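Local atomic coordinates of protease (Helicobacter pylori, PDB entry 5EUF), a protein that probably acts as a zinc-dependent M16-family peptidase that cleaves the cytoplasmic tail of the human junctional adhesion molecule JAM-A and weakens the gastric epithelial barrier. Residues D34-V39 and Y375-D380; S87-R92 and M303-E308. One frame throughout, in Å; residues are numbered along the deposited sequence.

Interaction 1 of 2, residues D34-V39 and Y375-D380; sequences DVLYKV and YLVQND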
loop_
_atom_site.group_PDB
_atom_site.type_symbol
_atom_site.label_atom_id
_atom_site.label_comp_id
_atom_site.label_asym_id
_atom_site.label_seq_id
_atom_site.Cartn_x
_atom_site.Cartn_y
_atom_site.Cartn_z
ATOM N N ASP B 34 -22.836 25.248 -1.904
ATOM C CA ASP B 34 -21.831 24.205 -1.713
ATOM C C ASP B 34 -21.866 23.571 -0.329
ATOM O O ASP B 34 -22.045 24.255 0.681
ATOM C CB ASP B 34 -20.428 24.763 -1.964
ATOM C CG ASP B 34 -20.113 24.907 -3.431
ATOM O OD1 ASP B 34 -20.608 25.869 -4.053
ATOM O OD2 ASP B 34 -19.362 24.061 -3.961
ATOM N N VAL B 35 -21.691 22.255 -0.297
ATOM C CA VAL B 35 -21.429 21.537 0.941
ATOM C C VAL B 35 -20.119 20.777 0.803
ATOM O O VAL B 35 -20.016 19.842 0.012
ATOM C CB VAL B 35 -22.556 20.558 1.297
ATOM C CG1 VAL B 35 -22.141 19.686 2.472
ATOM C CG2 VAL B 35 -23.829 21.315 1.620
ATOM N N LEU B 36 -19.115 21.192 1.565
ATOM C CA LEU B 36 -17.803 20.567 1.498
ATOM C C LEU B 36 -17.559 19.657 2.696
ATOM O O LEU B 36 -17.750 20.062 3.842
ATOM C CB LEU B 36 -16.707 21.626 1.435
ATOM C CG LEU B 36 -16.934 22.823 0.518
ATOM C CD1 LEU B 36 -15.778 23.800 0.659
ATOM C CD2 LEU B 36 -17.089 22.371 -0.920
ATOM N N TYR B 37 -17.136 18.428 2.429
ATOM C CA TYR B 37 -16.715 17.530 3.492
ATOM C C TYR B 37 -15.207 17.338 3.431
ATOM O O TYR B 37 -14.658 17.018 2.375
ATOM C CB TYR B 37 -17.430 16.185 3.386
ATOM C CG TYR B 37 -18.906 16.241 3.715
ATOM C CD1 TYR B 37 -19.345 16.199 5.035
ATOM C CD2 TYR B 37 -19.860 16.320 2.709
ATOM C CE1 TYR B 37 -20.692 16.241 5.340
ATOM C CE2 TYR B 37 -21.208 16.361 3.002
ATOM C CZ TYR B 37 -21.620 16.326 4.319
ATOM O OH TYR B 37 -22.962 16.372 4.614
ATOM N N LYS B 38 -14.535 17.535 4.560
ATOM C CA LYS B 38 -13.086 17.363 4.622
ATOM C C LYS B 38 -12.713 15.886 4.612
ATOM O O LYS B 38 -12.057 15.396 5.531
ATOM C CB LYS B 38 -12.519 18.039 5.870
ATOM C CG LYS B 38 -12.828 19.523 5.970
ATOM C CD LYS B 38 -12.290 20.107 7.265
ATOM C CE LYS B 38 -12.520 21.606 7.340
ATOM N NZ LYS B 38 -12.063 22.163 8.643
ATOM N N VAL B 39 -13.159 15.179 3.574
ATOM C CA VAL B 39 -12.886 13.755 3.417
ATOM C C VAL B 39 -12.491 13.430 1.990
ATOM O O VAL B 39 -13.002 14.025 1.043
ATOM C CB VAL B 39 -14.101 12.879 3.767
ATOM C CG1 VAL B 39 -13.631 11.546 4.332
ATOM C CG2 VAL B 39 -15.032 13.587 4.732
ATOM N N TYR B 375 -9.432 26.067 -0.845
ATOM C CA TYR B 375 -8.638 26.753 0.172
ATOM C C TYR B 375 -9.321 26.792 1.537
ATOM O O TYR B 375 -8.657 26.944 2.562
ATOM C CB TYR B 375 -8.306 28.175 -0.294
ATOM C CG TYR B 375 -7.240 28.212 -1.366
ATOM C CD1 TYR B 375 -7.546 27.917 -2.688
ATOM C CD2 TYR B 375 -5.925 28.526 -1.053
ATOM C CE1 TYR B 375 -6.573 27.941 -3.668
ATOM C CE2 TYR B 375 -4.947 28.554 -2.025
ATOM C CZ TYR B 375 -5.276 28.260 -3.331
ATOM O OH TYR B 375 -4.304 28.283 -4.305
ATOM N N LEU B 376 -10.643 26.653 1.549
ATOM C CA LEU B 376 -11.393 26.621 2.801
ATOM C C LEU B 376 -11.134 25.333 3.570
ATOM O O LEU B 376 -10.898 25.359 4.777
ATOM C CB LEU B 376 -12.891 26.772 2.536
ATOM C CG LEU B 376 -13.400 28.194 2.332
ATOM C CD1 LEU B 376 -14.806 28.167 1.757
ATOM C CD2 LEU B 376 -13.370 28.944 3.648
ATOM N N VAL B 377 -11.175 24.207 2.862
ATOM C CA VAL B 377 -10.973 22.899 3.479
ATOM C C VAL B 377 -9.564 22.766 4.048
ATOM O O VAL B 377 -9.301 21.893 4.874
ATOM C CB VAL B 377 -11.223 21.752 2.478
ATOM C CG1 VAL B 377 -12.647 21.808 1.957
ATOM C CG2 VAL B 377 -10.231 21.821 1.329
ATOM N N GLN B 378 -8.665 23.637 3.598
ATOM C CA GLN B 378 -7.292 23.648 4.083
ATOM C C GLN B 378 -7.078 24.774 5.087
ATOM O O GLN B 378 -6.002 24.891 5.681
ATOM C CB GLN B 378 -6.311 23.794 2.916
ATOM C CG GLN B 378 -6.510 22.781 1.802
ATOM C CD GLN B 378 -6.304 21.353 2.265
ATOM O OE1 GLN B 378 -5.651 21.104 3.280
ATOM N NE2 GLN B 378 -6.864 20.404 1.524
ATOM N N ASN B 379 -8.115 25.587 5.278
ATOM C CA ASN B 379 -8.031 26.796 6.091
ATOM C C ASN B 379 -6.869 27.669 5.625
ATOM O O ASN B 379 -5.964 27.986 6.394
ATOM C CB ASN B 379 -7.887 26.450 7.575
ATOM C CG ASN B 379 -8.279 27.602 8.485
ATOM O OD1 ASN B 379 -8.087 28.771 8.146
ATOM N ND2 ASN B 379 -8.836 27.276 9.646
ATOM N N ASP B 380 -6.904 28.046 4.351
ATOM C CA ASP B 380 -5.826 28.815 3.745
ATOM C C ASP B 380 -6.377 29.929 2.854
ATOM O O ASP B 380 -5.963 30.081 1.706
ATOM C CB ASP B 380 -4.911 27.890 2.937
ATOM C CG ASP B 380 -3.623 28.564 2.512
ATOM O OD1 ASP B 380 -3.116 29.414 3.276
ATOM O OD2 ASP B 380 -3.123 28.246 1.412
#
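Val377 overlaps two neighbours at the end of strand 30-37: the leucine Leu36 and the aliphatic stem of Lys38. The strand belongs to the six-stranded mixed sheet of the N-terminal half of this M16-family fold, and the turn following helix 365-376 packs on it. Toward Leu36 it is methyl CG1 of Val377 that touches, 3.9 Å from Leu36 CD1, and the two side chains cross at about a right angle. Its rotamer (chi1 -60°) turns Val377 CG1 to Leu36, where it also meets Leu36 CB at 4.1 Å. The beta-branched valine thus offers one methyl to two apolar side chains, since CG1 packs on Ile90 as well. Lys38, at the centre of an inverse gamma turn, runs its extended methylenes alongside: Lys38 CG is 4.4 Å from Val377 CB, and Lys38 CE comes within 4.1 Å of the backbone Val377 O. Beyond Val377, Asn379 closes the helix with a Schellman motif, its positive phi (53°) letting the chain reverse before Asp380 takes the N-cap of the next helix. Two backbone bonds close that turn: Asn379 N to Leu376 O at 2.8 Å, and Asp380 N to Tyr375 O at 2.7 Å.

Interaction 2 of 2, residues S87-R92 and M303-E308; sequences SFDITR and MQLQDE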
loop_
_atom_site.group_PDB
_atom_site.type_symbol
_atom_site.label_atom_id
_atom_site.label_comp_id
_atom_site.label_asym_id
_atom_site.label_seq_id
_atom_site.Cartn_x
_atom_site.Cartn_y
_atom_site.Cartn_z
ATOM N N SER B 87 -12.283 13.781 -4.438
ATOM C CA SER B 87 -10.880 13.724 -4.818
ATOM C C SER B 87 -10.069 13.091 -3.701
ATOM O O SER B 87 -10.614 12.404 -2.835
ATOM C CB SER B 87 -10.346 15.119 -5.148
ATOM O OG SER B 87 -10.481 15.993 -4.043
ATOM N N PHE B 88 -8.763 13.324 -3.723
ATOM C CA PHE B 88 -7.876 12.776 -2.712
ATOM C C PHE B 88 -8.170 13.334 -1.323
ATOM O O PHE B 88 -8.071 12.619 -0.326
ATOM C CB PHE B 88 -6.420 13.061 -3.077
ATOM C CG PHE B 88 -5.935 12.301 -4.274
ATOM C CD1 PHE B 88 -6.141 12.791 -5.552
ATOM C CD2 PHE B 88 -5.262 11.099 -4.120
ATOM C CE1 PHE B 88 -5.690 12.092 -6.656
ATOM C CE2 PHE B 88 -4.808 10.398 -5.220
ATOM C CZ PHE B 88 -5.022 10.894 -6.489
ATOM N N ASP B 89 -8.541 14.610 -1.266
ATOM C CA ASP B 89 -8.588 15.329 0.003
ATOM C C ASP B 89 -9.974 15.829 0.392
ATOM O O ASP B 89 -10.275 15.974 1.576
ATOM C CB ASP B 89 -7.627 16.517 -0.046
ATOM C CG ASP B 89 -6.226 16.112 -0.449
ATOM O OD1 ASP B 89 -5.779 15.024 -0.035
ATOM O OD2 ASP B 89 -5.570 16.882 -1.181
ATOM N N ILE B 90 -10.813 16.092 -0.601
ATOM C CA ILE B 90 -12.082 16.767 -0.354
ATOM C C ILE B 90 -13.247 16.124 -1.106
ATOM O O ILE B 90 -13.124 15.770 -2.279
ATOM C CB ILE B 90 -11.976 18.267 -0.736
ATOM C CG1 ILE B 90 -13.346 18.945 -0.717
ATOM C CG2 ILE B 90 -11.327 18.432 -2.103
ATOM C CD1 ILE B 90 -13.333 20.347 -1.296
ATOM N N THR B 91 -14.365 15.948 -0.408
ATOM C CA THR B 91 -15.625 15.556 -1.038
ATOM C C THR B 91 -16.516 16.789 -1.172
ATOM O O THR B 91 -16.716 17.521 -0.202
ATOM C CB THR B 91 -16.362 14.471 -0.232
ATOM O OG1 THR B 91 -15.560 13.286 -0.170
ATOM C CG2 THR B 91 -17.691 14.137 -0.887
ATOM N N ARG B 92 -17.053 17.017 -2.368
ATOM C CA ARG B 92 -17.729 18.279 -2.657
ATOM C C ARG B 92 -19.064 18.122 -3.386
ATOM O O ARG B 92 -19.142 17.489 -4.438
ATOM C CB ARG B 92 -16.795 19.172 -3.475
ATOM C CG ARG B 92 -17.398 20.477 -3.951
ATOM C CD ARG B 92 -16.313 21.351 -4.557
ATOM N NE ARG B 92 -16.830 22.611 -5.080
ATOM C CZ ARG B 92 -17.130 22.823 -6.358
ATOM N NH1 ARG B 92 -17.592 24.006 -6.741
ATOM N NH2 ARG B 92 -16.964 21.855 -7.249
HETATM N N MSE B 303 -0.697 19.109 -9.423
HETATM C CA MSE B 303 -1.703 18.710 -8.457
HETATM C C MSE B 303 -1.386 19.362 -7.124
HETATM O O MSE B 303 -0.273 19.239 -6.611
HETATM C CB MSE B 303 -1.742 17.191 -8.326
HETATM C CG MSE B 303 -1.739 16.480 -9.663
HETATM SE SE MSE B 303 -2.977 14.993 -9.675
HETATM C CE MSE B 303 -3.158 14.776 -11.602
ATOM N N GLN B 304 -2.353 20.080 -6.571
ATOM C CA GLN B 304 -2.130 20.747 -5.299
ATOM C C GLN B 304 -2.792 19.941 -4.196
ATOM O O GLN B 304 -3.779 20.370 -3.593
ATOM C CB GLN B 304 -2.657 22.181 -5.336
ATOM C CG GLN B 304 -1.895 23.136 -4.431
ATOM C CD GLN B 304 -2.261 24.583 -4.675
ATOM O OE1 GLN B 304 -2.800 24.931 -5.726
ATOM N NE2 GLN B 304 -1.975 25.438 -3.701
ATOM N N LEU B 305 -2.240 18.757 -3.955
ATOM C CA LEU B 305 -2.754 17.843 -2.946
ATOM C C LEU B 305 -2.429 18.354 -1.549
ATOM O O LEU B 305 -1.452 19.080 -1.358
ATOM C CB LEU B 305 -2.174 16.444 -3.149
ATOM C CG LEU B 305 -2.430 15.785 -4.506
ATOM C CD1 LEU B 305 -1.564 14.546 -4.671
ATOM C CD2 LEU B 305 -3.898 15.432 -4.649
ATOM N N GLN B 306 -3.255 17.967 -0.583
ATOM C CA GLN B 306 -3.115 18.426 0.795
ATOM C C GLN B 306 -1.759 18.054 1.390
ATOM O O GLN B 306 -1.021 18.923 1.851
ATOM C CB GLN B 306 -4.247 17.860 1.651
ATOM C CG GLN B 306 -4.185 18.247 3.112
ATOM C CD GLN B 306 -5.456 17.892 3.859
ATOM O OE1 GLN B 306 -6.520 17.738 3.256
ATOM N NE2 GLN B 306 -5.352 17.759 5.176
ATOM N N ASP B 307 -1.431 16.765 1.372
ATOM C CA ASP B 307 -0.134 16.299 1.860
ATOM C C ASP B 307 0.914 16.404 0.756
ATOM O O ASP B 307 0.724 17.158 -0.197
ATOM C CB ASP B 307 -0.243 14.866 2.378
ATOM C CG ASP B 307 -1.117 14.764 3.615
ATOM O OD1 ASP B 307 -1.086 15.703 4.440
ATOM O OD2 ASP B 307 -1.835 13.754 3.759
ATOM N N GLU B 308 2.015 15.663 0.883
ATOM C CA GLU B 308 3.077 15.717 -0.122
ATOM C C GLU B 308 2.519 15.421 -1.510
ATOM O O GLU B 308 1.963 14.353 -1.756
ATOM C CB GLU B 308 4.208 14.744 0.203
ATOM C CG GLU B 308 5.310 14.759 -0.848
ATOM C CD GLU B 308 6.553 14.011 -0.419
ATOM O OE1 GLU B 308 7.607 14.203 -1.063
ATOM O OE2 GLU B 308 6.476 13.232 0.556
#
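Asp89 accepts the backbone N-H of Gln306 while its neighbour Phe88 packs on Leu305, so a polar and an apolar contact lie next to each other. The bond from Gln306 N to Asp89 OD2 is 2.6 Å long, with an N-H...O angle of 156°; the donor stands above the carboxylate, 44° out of its plane. Asp89 CG is anti to the carbonyl carbon (chi1 -53°), which swings the short acid onto the opposite loop. The other oxygen, OD1, is bound by the hydroxyl of Tyr160, so both carboxylate oxygens of this buried acid have donors. Gln306 CB leans on the carboxylate, 3.3 Å from Asp89 OD2. Beyond it the glutamine chain is extended, with CG anti to the backbone N, and its OE1 receives a bond from Gln378 NE2. On the apolar side, one methyl of Leu305 approaches the Phe88 ring obliquely: Leu305 CD2 lies 3.6 Å from Phe88 CD1. Phe151 and Tyr160 also meet that ring, an aromatic setting in which a branched aliphatic side chain fits well. The side chain of Leu305 is about 9 Å from a zinc ion. The arrangement joins the turn between strands 81-86 and 91-98 to the loop between strands 295-302 and 309-317, consistent with the two-halved clamshell of M16 peptidases, beside the zinc-bearing interior.

Overall arrangement
From the N terminus, the chain passes through strand 30-37, which supplies the first side of interaction 1, and then reaches the turn at 87-92. Interaction 2 closes the inner, smaller loop when 303-308 arrives in the second half of the protein; interaction 1 closes the outer one when the turn after helix 365-376 returns to strand 30-37, so the contacts nest without crossing. Their centres lie 10 Å apart. Strands 30-37 and 91-98 are neighbours in one sheet, joined at Tyr37 and Thr91. Together the contacts draw two later parts of the chain to the adjoining ends of these neighbouring strands.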